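Local coordinates for protein oxidoreductase, zinc-binding dehydrogenase family (Myxococcus xanthus, PDB 5K1S) that acts as a zinc-binding medium-chain reductase in an alternative route for the de novo biosynthesis of isovaleryl coenzyme A, at residues 59-62 / 63-66; 128-131 / 132-136; 162-165 / 166-170. All coordinates share one frame; numbering follows the deposited sequence.

Interaction 1: 59-62 / 63-66; sequences HDVI and NRRG
Val61 turns CG1 away from its backbone N (chi1 175°), while Arg65 brings CG round beside its own N (chi1 -70°) and then runs straight out to NE; these torsions lay the two side chains alongside each other, pointing the same way. The Val61 methyl CG1 therefore rests over the middle of one face of the Arg65 guanidinium, 3.8 Å from Arg65 CZ. Arg64 flanks the same methyl: its chain bends at chi3 and carries NH2 to 3.6 Å from Val61 CG1. A short, branched, apolar residue suits this place, since it packs on the Arg65 face and against Arg64 NH2 without competing for their N-H groups. Arg64 NE and NH2 and Arg65 NH2 turn to helix 339-347, where Glu347 OE2 forms salt bridges with NH2 of both arginines and His343 ND1 pairs with Arg64 NE.

Val61 and Arg64 lie on the last turn of helix 58-64 in the GroES-like domain, just after the zinc ligand Cys57, with Arg65 following. Asn63 N bonds to His59 O at 2.9 Å and Arg64 N to Asp60 O at 2.8 Å, followed by Arg65 N to Val61 O at 3.1 Å. The helix ends in a Schellman motif at Gly66, whose N reaches Asn63 O at 3.0 Å. Its positive phi of 84° calls for glycine, because a beta carbon would press on the carbonyl oxygen of Arg65. Asn63, on another side of the helix, has an amide that can accept and donate at once: OD1 pairs with Thr71 OG1 and ND2 gives a hydrogen to Gly131 O.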
loop_
_atom_site.group_PDB
_atom_site.type_symbol
_atom_site.label_atom_id
_atom_site.label_comp_id
_atom_site.label_asym_id
_atom_site.label_seq_id
_atom_site.Cartn_x
_atom_site.Cartn_y
_atom_site.Cartn_z
ATOM N N HIS A 59 -14.915 19.084 0.644
ATOM C CA HIS A 59 -13.772 19.727 0.004
ATOM C C HIS A 59 -14.054 21.202 -0.256
ATOM O O HIS A 59 -13.174 22.052 -0.086
ATOM C CB HIS A 59 -13.454 18.990 -1.299
ATOM C CG HIS A 59 -12.198 19.444 -1.976
ATOM N ND1 HIS A 59 -10.956 18.945 -1.649
ATOM C CD2 HIS A 59 -11.995 20.333 -2.977
ATOM C CE1 HIS A 59 -10.040 19.511 -2.414
ATOM N NE2 HIS A 59 -10.645 20.356 -3.230
ATOM N N ASP A 60 -15.289 21.525 -0.660
ATOM C CA ASP A 60 -15.655 22.914 -0.924
ATOM C C ASP A 60 -15.580 23.757 0.341
ATOM O O ASP A 60 -15.233 24.941 0.286
ATOM C CB ASP A 60 -17.063 22.986 -1.518
ATOM C CG ASP A 60 -17.185 22.240 -2.833
ATOM O OD1 ASP A 60 -16.167 22.109 -3.547
ATOM O OD2 ASP A 60 -18.305 21.788 -3.152
ATOM N N VAL A 61 -15.926 23.170 1.490
ATOM C CA VAL A 61 -15.812 23.887 2.757
ATOM C C VAL A 61 -14.363 24.284 3.001
ATOM O O VAL A 61 -14.053 25.450 3.270
ATOM C CB VAL A 61 -16.359 23.027 3.912
ATOM C CG1 VAL A 61 -16.143 23.721 5.254
ATOM C CG2 VAL A 61 -17.836 22.724 3.699
ATOM N N ILE A 62 -13.454 23.310 2.914
ATOM C CA ILE A 62 -12.035 23.591 3.110
ATOM C C ILE A 62 -11.587 24.680 2.147
ATOM O O ILE A 62 -10.891 25.629 2.529
ATOM C CB ILE A 62 -11.207 22.304 2.933
ATOM C CG1 ILE A 62 -11.714 21.198 3.866
ATOM C CG2 ILE A 62 -9.736 22.576 3.211
ATOM C CD1 ILE A 62 -11.125 19.834 3.576
ATOM N N ASN A 63 -11.996 24.565 0.883
ATOM C CA ASN A 63 -11.658 25.573 -0.115
ATOM C C ASN A 63 -12.152 26.950 0.311
ATOM O O ASN A 63 -11.417 27.941 0.224
ATOM C CB ASN A 63 -12.259 25.170 -1.464
ATOM C CG ASN A 63 -11.735 26.003 -2.619
ATOM O OD1 ASN A 63 -10.729 26.699 -2.499
ATOM N ND2 ASN A 63 -12.414 25.920 -3.753
ATOM N N ARG A 64 -13.394 27.027 0.793
ATOM C CA ARG A 64 -13.966 28.317 1.167
ATOM C C ARG A 64 -13.172 28.990 2.279
ATOM O O ARG A 64 -13.107 30.223 2.332
ATOM C CB ARG A 64 -15.423 28.142 1.599
ATOM C CG ARG A 64 -16.047 29.413 2.151
ATOM C CD ARG A 64 -17.496 29.223 2.549
ATOM N NE ARG A 64 -17.692 28.104 3.468
ATOM C CZ ARG A 64 -17.293 28.085 4.732
ATOM N NH1 ARG A 64 -16.644 29.118 5.252
ATOM N NH2 ARG A 64 -17.530 27.018 5.482
ATOM N N ARG A 65 -12.573 28.209 3.176
ATOM C CA ARG A 65 -11.834 28.761 4.305
ATOM C C ARG A 65 -10.452 29.271 3.922
ATOM O O ARG A 65 -9.747 29.799 4.789
ATOM C CB ARG A 65 -11.696 27.710 5.410
ATOM C CG ARG A 65 -12.995 27.384 6.122
ATOM C CD ARG A 65 -12.816 26.256 7.124
ATOM N NE ARG A 65 -14.080 25.889 7.760
ATOM C CZ ARG A 65 -14.302 24.735 8.379
ATOM N NH1 ARG A 65 -13.349 23.812 8.447
ATOM N NH2 ARG A 65 -15.487 24.495 8.926
ATOM N N GLY A 66 -10.051 29.135 2.661
ATOM C CA GLY A 66 -8.720 29.520 2.243
ATOM C C GLY A 66 -7.658 28.471 2.481
ATOM O O GLY A 66 -6.469 28.765 2.313
#

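Interaction 2: 128-131 / 132-136; sequences RFFG and EELPG
The Phe129 ring and the Glu132 carboxylate lie side by side with nearly parallel planes (7° apart), but the carboxylate is displaced toward Phe129 CB and CG rather than stacked on the ring, and Glu132 CD comes to 3.4 Å from Phe129 CB. At the edge of the Arg128 guanidinium, close to its plane, stands the Leu134 methyl CD2, 3.8 Å from Arg128 NE. Leu134 CG sits between its backbone N and carbonyl carbon (chi1 49°), which places it 3.6 Å from Phe129 O; leucine suits this position because its methyl can lie beside the guanidinium without competing for the N-H groups. Phe130 is also a neighbour of Leu134, though the closeness of the two in the model is doubtful; its ring packs onward against Met142 and Ala144 of strand 141-145.

Glu132 OE2 accepts a hydrogen bond from His59 NE2, so one carboxylate oxygen is held by His59 while the body of the side chain lies beside Phe129. Cut back to alanine, Glu132 would probably leave His59 NE2 without its acceptor and a gap beside Phe129 CB.

The backbone sets these side chains out. Gly131 N bonds to Leu134 O at 2.9 Å, the link of a single bridge between Phe130 and Leu134, and Glu132 N makes a weak bond to Phe129 O at 3.4 Å. Phe129 to Glu132 form a type II beta turn with glycine at its third position, where the positive phi of Gly131 is characteristic, in a loop of the GroES-like domain leading to strand 141-145.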
loop_
_atom_site.group_PDB
_atom_site.type_symbol
_atom_site.label_atom_id
_atom_site.label_comp_id
_atom_site.label_asym_id
_atom_site.label_seq_id
_atom_site.Cartn_x
_atom_site.Cartn_y
_atom_site.Cartn_z
ATOM N N ARG A 128 -4.843 21.078 -12.025
ATOM C CA ARG A 128 -5.894 22.064 -11.810
ATOM C C ARG A 128 -7.179 21.390 -11.348
ATOM O O ARG A 128 -7.611 20.385 -11.920
ATOM C CB ARG A 128 -6.139 22.854 -13.094
ATOM C CG ARG A 128 -5.049 23.867 -13.410
ATOM C CD ARG A 128 -4.698 23.858 -14.888
ATOM N NE ARG A 128 -5.888 23.916 -15.730
ATOM C CZ ARG A 128 -5.895 23.660 -17.033
ATOM N NH1 ARG A 128 -4.773 23.322 -17.657
ATOM N NH2 ARG A 128 -7.028 23.738 -17.718
ATOM N N PHE A 129 -7.786 21.954 -10.314
ATOM C CA PHE A 129 -9.053 21.484 -9.778
ATOM C C PHE A 129 -10.186 22.396 -10.227
ATOM O O PHE A 129 -10.002 23.601 -10.414
ATOM C CB PHE A 129 -9.013 21.440 -8.247
ATOM C CG PHE A 129 -8.473 20.157 -7.680
ATOM C CD1 PHE A 129 -7.113 19.902 -7.673
ATOM C CD2 PHE A 129 -9.328 19.215 -7.132
ATOM C CE1 PHE A 129 -6.617 18.722 -7.140
ATOM C CE2 PHE A 129 -8.838 18.035 -6.599
ATOM C CZ PHE A 129 -7.482 17.790 -6.600
ATOM N N PHE A 130 -11.366 21.809 -10.401
ATOM C CA PHE A 130 -12.563 22.609 -10.610
ATOM C C PHE A 130 -12.963 23.278 -9.301
ATOM O O PHE A 130 -12.966 22.650 -8.239
ATOM C CB PHE A 130 -13.704 21.743 -11.139
ATOM C CG PHE A 130 -13.534 21.329 -12.569
ATOM C CD1 PHE A 130 -12.847 20.172 -12.894
ATOM C CD2 PHE A 130 -14.062 22.098 -13.593
ATOM C CE1 PHE A 130 -12.688 19.793 -14.213
ATOM C CE2 PHE A 130 -13.902 21.725 -14.913
ATOM C CZ PHE A 130 -13.217 20.571 -15.223
ATOM N N GLY A 131 -13.293 24.564 -9.378
ATOM C CA GLY A 131 -13.574 25.336 -8.187
ATOM C C GLY A 131 -12.351 25.899 -7.502
ATOM O O GLY A 131 -12.479 26.484 -6.418
ATOM N N GLU A 132 -11.168 25.741 -8.095
ATOM C CA GLU A 132 -9.942 26.289 -7.531
ATOM C C GLU A 132 -9.198 27.095 -8.590
ATOM O O GLU A 132 -9.510 28.270 -8.804
ATOM C CB GLU A 132 -9.072 25.167 -6.964
ATOM C CG GLU A 132 -9.696 24.488 -5.752
ATOM C CD GLU A 132 -9.013 23.190 -5.380
ATOM O OE1 GLU A 132 -7.778 23.093 -5.540
ATOM O OE2 GLU A 132 -9.718 22.261 -4.932
ATOM N N GLU A 133 -8.225 26.487 -9.273
ATOM C CA GLU A 133 -7.481 27.221 -10.290
ATOM C C GLU A 133 -8.377 27.630 -11.452
ATOM O O GLU A 133 -8.139 28.667 -12.082
ATOM C CB GLU A 133 -6.307 26.384 -10.799
ATOM C CG GLU A 133 -5.461 25.765 -9.698
ATOM C CD GLU A 133 -4.055 25.434 -10.157
ATOM O OE1 GLU A 133 -3.430 26.283 -10.827
ATOM O OE2 GLU A 133 -3.576 24.321 -9.856
ATOM N N LEU A 134 -9.404 26.836 -11.751
ATOM C CA LEU A 134 -10.364 27.216 -12.772
ATOM C C LEU A 134 -11.771 27.223 -12.182
ATOM O O LEU A 134 -12.061 26.464 -11.250
ATOM C CB LEU A 134 -10.304 26.281 -13.989
ATOM C CG LEU A 134 -10.325 24.774 -13.758
ATOM C CD1 LEU A 134 -11.748 24.282 -13.647
ATOM C CD2 LEU A 134 -9.599 24.051 -14.881
ATOM N N PRO A 135 -12.662 28.075 -12.692
ATOM C CA PRO A 135 -13.953 28.278 -12.024
ATOM C C PRO A 135 -14.746 26.986 -11.880
ATOM O O PRO A 135 -14.639 26.066 -12.694
ATOM C CB PRO A 135 -14.672 29.275 -12.938
ATOM C CG PRO A 135 -13.581 29.970 -13.672
ATOM C CD PRO A 135 -12.517 28.941 -13.874
ATOM N N GLY A 136 -15.570 26.939 -10.835
ATOM C CA GLY A 136 -16.301 25.749 -10.465
ATOM C C GLY A 136 -17.743 25.767 -10.937
ATOM O O GLY A 136 -18.137 26.548 -11.810
#

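Interaction 3: 162-165 / 166-170; sequences ATVC and CTTGT. With ZN (zinc ion), chain F.
Val164 O receives Thr167 N at 3.2 Å, well above its carbonyl plane, and Gly169 N at 2.6 Å from the opposite face, the second bond spanning five residues in a wide, pi-type turn near the start of helix 165-178.

Thr167 ties the turn to the preceding loop. With OG1 held between its backbone N and carbonyl carbon (chi1 56°), the hydroxyl donates to Thr163 O at 2.6 Å, in the plane of that carbonyl; a threonine hydroxyl can do this and still accept from Gln328 NE2. Val164 and Thr168, one turn apart, touch through Val164 CG1 and Thr168 CB at 3.9 Å, and Val164 also packs on helix 311-323. Gly169 suits its place, since a beta carbon would probably crowd Cys165 O.

Helix 165-178 leads on to strand 186-190 of the parallel, Rossmann-type sheet, and its first residues carry a ligand of a zinc site. Cys166 SG binds the zinc ion at 2.3 Å, with Cys57 and His79 as the other protein ligands; such a Cys-His-Cys set is that of the catalytic zinc in related medium-chain alcohol dehydrogenases. The Cys166 torsion (chi1 -58°) puts SG beside its own backbone N, on the side from which it meets the metal, and cysteine sulfur is a good soft donor for zinc. Farther along, Thr170 OG1 makes a weak, long bond of 3.5 Å to Cys165 O.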
loop_
_atom_site.group_PDB
_atom_site.type_symbol
_atom_site.label_atom_id
_atom_site.label_comp_id
_atom_site.label_asym_id
_atom_site.label_seq_id
_atom_site.Cartn_x
_atom_site.Cartn_y
_atom_site.Cartn_z
ATOM N N ALA A 162 -24.860 14.910 -10.385
ATOM C CA ALA A 162 -23.964 15.908 -9.814
ATOM C C ALA A 162 -23.311 15.459 -8.515
ATOM O O ALA A 162 -22.585 16.256 -7.911
ATOM C CB ALA A 162 -24.722 17.212 -9.571
ATOM N N THR A 163 -23.551 14.226 -8.058
ATOM C CA THR A 163 -22.935 13.720 -6.837
ATOM C C THR A 163 -22.268 12.367 -7.063
ATOM O O THR A 163 -21.991 11.650 -6.098
ATOM C CB THR A 163 -23.968 13.613 -5.711
ATOM O OG1 THR A 163 -25.010 12.706 -6.095
ATOM C CG2 THR A 163 -24.572 14.980 -5.410
ATOM N N VAL A 164 -21.991 12.011 -8.317
ATOM C CA VAL A 164 -21.462 10.688 -8.627
ATOM C C VAL A 164 -19.946 10.661 -8.479
ATOM O O VAL A 164 -19.378 9.681 -7.985
ATOM C CB VAL A 164 -21.897 10.277 -10.048
ATOM C CG1 VAL A 164 -21.309 8.928 -10.434
ATOM C CG2 VAL A 164 -23.410 10.237 -10.141
ATOM N N CYS A 165 -19.267 11.731 -8.900
ATOM C CA CYS A 165 -17.810 11.709 -8.972
ATOM C C CYS A 165 -17.192 11.447 -7.604
ATOM O O CYS A 165 -16.334 10.570 -7.456
ATOM C CB CYS A 165 -17.296 13.026 -9.551
ATOM S SG CYS A 165 -15.552 12.988 -10.035
ATOM N N CYS A 166 -17.616 12.197 -6.590
ATOM C CA CYS A 166 -17.006 12.119 -5.268
ATOM C C CYS A 166 -17.564 10.990 -4.413
ATOM O O CYS A 166 -17.237 10.919 -3.224
ATOM C CB CYS A 166 -17.177 13.450 -4.538
ATOM S SG CYS A 166 -16.458 14.831 -5.425
ATOM N N THR A 167 -18.390 10.114 -4.981
ATOM C CA THR A 167 -18.894 8.957 -4.250
ATOM C C THR A 167 -18.705 7.693 -5.078
ATOM O O THR A 167 -17.770 6.922 -4.838
ATOM C CB THR A 167 -20.367 9.145 -3.888
ATOM O OG1 THR A 167 -21.126 9.391 -5.076
ATOM C CG2 THR A 167 -20.534 10.315 -2.928
ATOM N N THR A 168 -19.583 7.473 -6.058
ATOM C CA THR A 168 -19.447 6.303 -6.918
ATOM C C THR A 168 -18.192 6.387 -7.777
ATOM O O THR A 168 -17.568 5.359 -8.060
ATOM C CB THR A 168 -20.685 6.154 -7.801
ATOM O OG1 THR A 168 -21.859 6.122 -6.980
ATOM C CG2 THR A 168 -20.611 4.872 -8.622
ATOM N N GLY A 169 -17.811 7.591 -8.207
ATOM C CA GLY A 169 -16.564 7.737 -8.942
ATOM C C GLY A 169 -15.370 7.282 -8.126
ATOM O O GLY A 169 -14.526 6.518 -8.604
ATOM N N THR A 170 -15.290 7.737 -6.875
ATOM C CA THR A 170 -14.217 7.294 -5.992
ATOM C C THR A 170 -14.315 5.800 -5.720
ATOM O O THR A 170 -13.294 5.110 -5.626
ATOM C CB THR A 170 -14.265 8.081 -4.683
ATOM O OG1 THR A 170 -14.188 9.484 -4.965
ATOM C CG2 THR A 170 -13.109 7.681 -3.768
HETATM ZN ZN ZN F . -15.343 16.138 -3.853
#

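In the fold
Interactions 1 and 2 meet directly, helix 58-64 being fastened to the loop 128-136 through two polar bonds, whereas interaction 3 touches neither; its centre lies about 18 Å from that of interaction 1 and about 17 Å from that of interaction 2. Interaction 3 is the buried one, close to the middle of the chain, and its chemistry is that of metal, hydroxyls and backbone. The other two, each partly buried, are nearer the surface, and there charged side chains lie on apolar ones. All three gather near one zinc ion: Cys166 of interaction 3 binds it, while His59 of interaction 1 and Phe130 of interaction 2 approach its ligand His79.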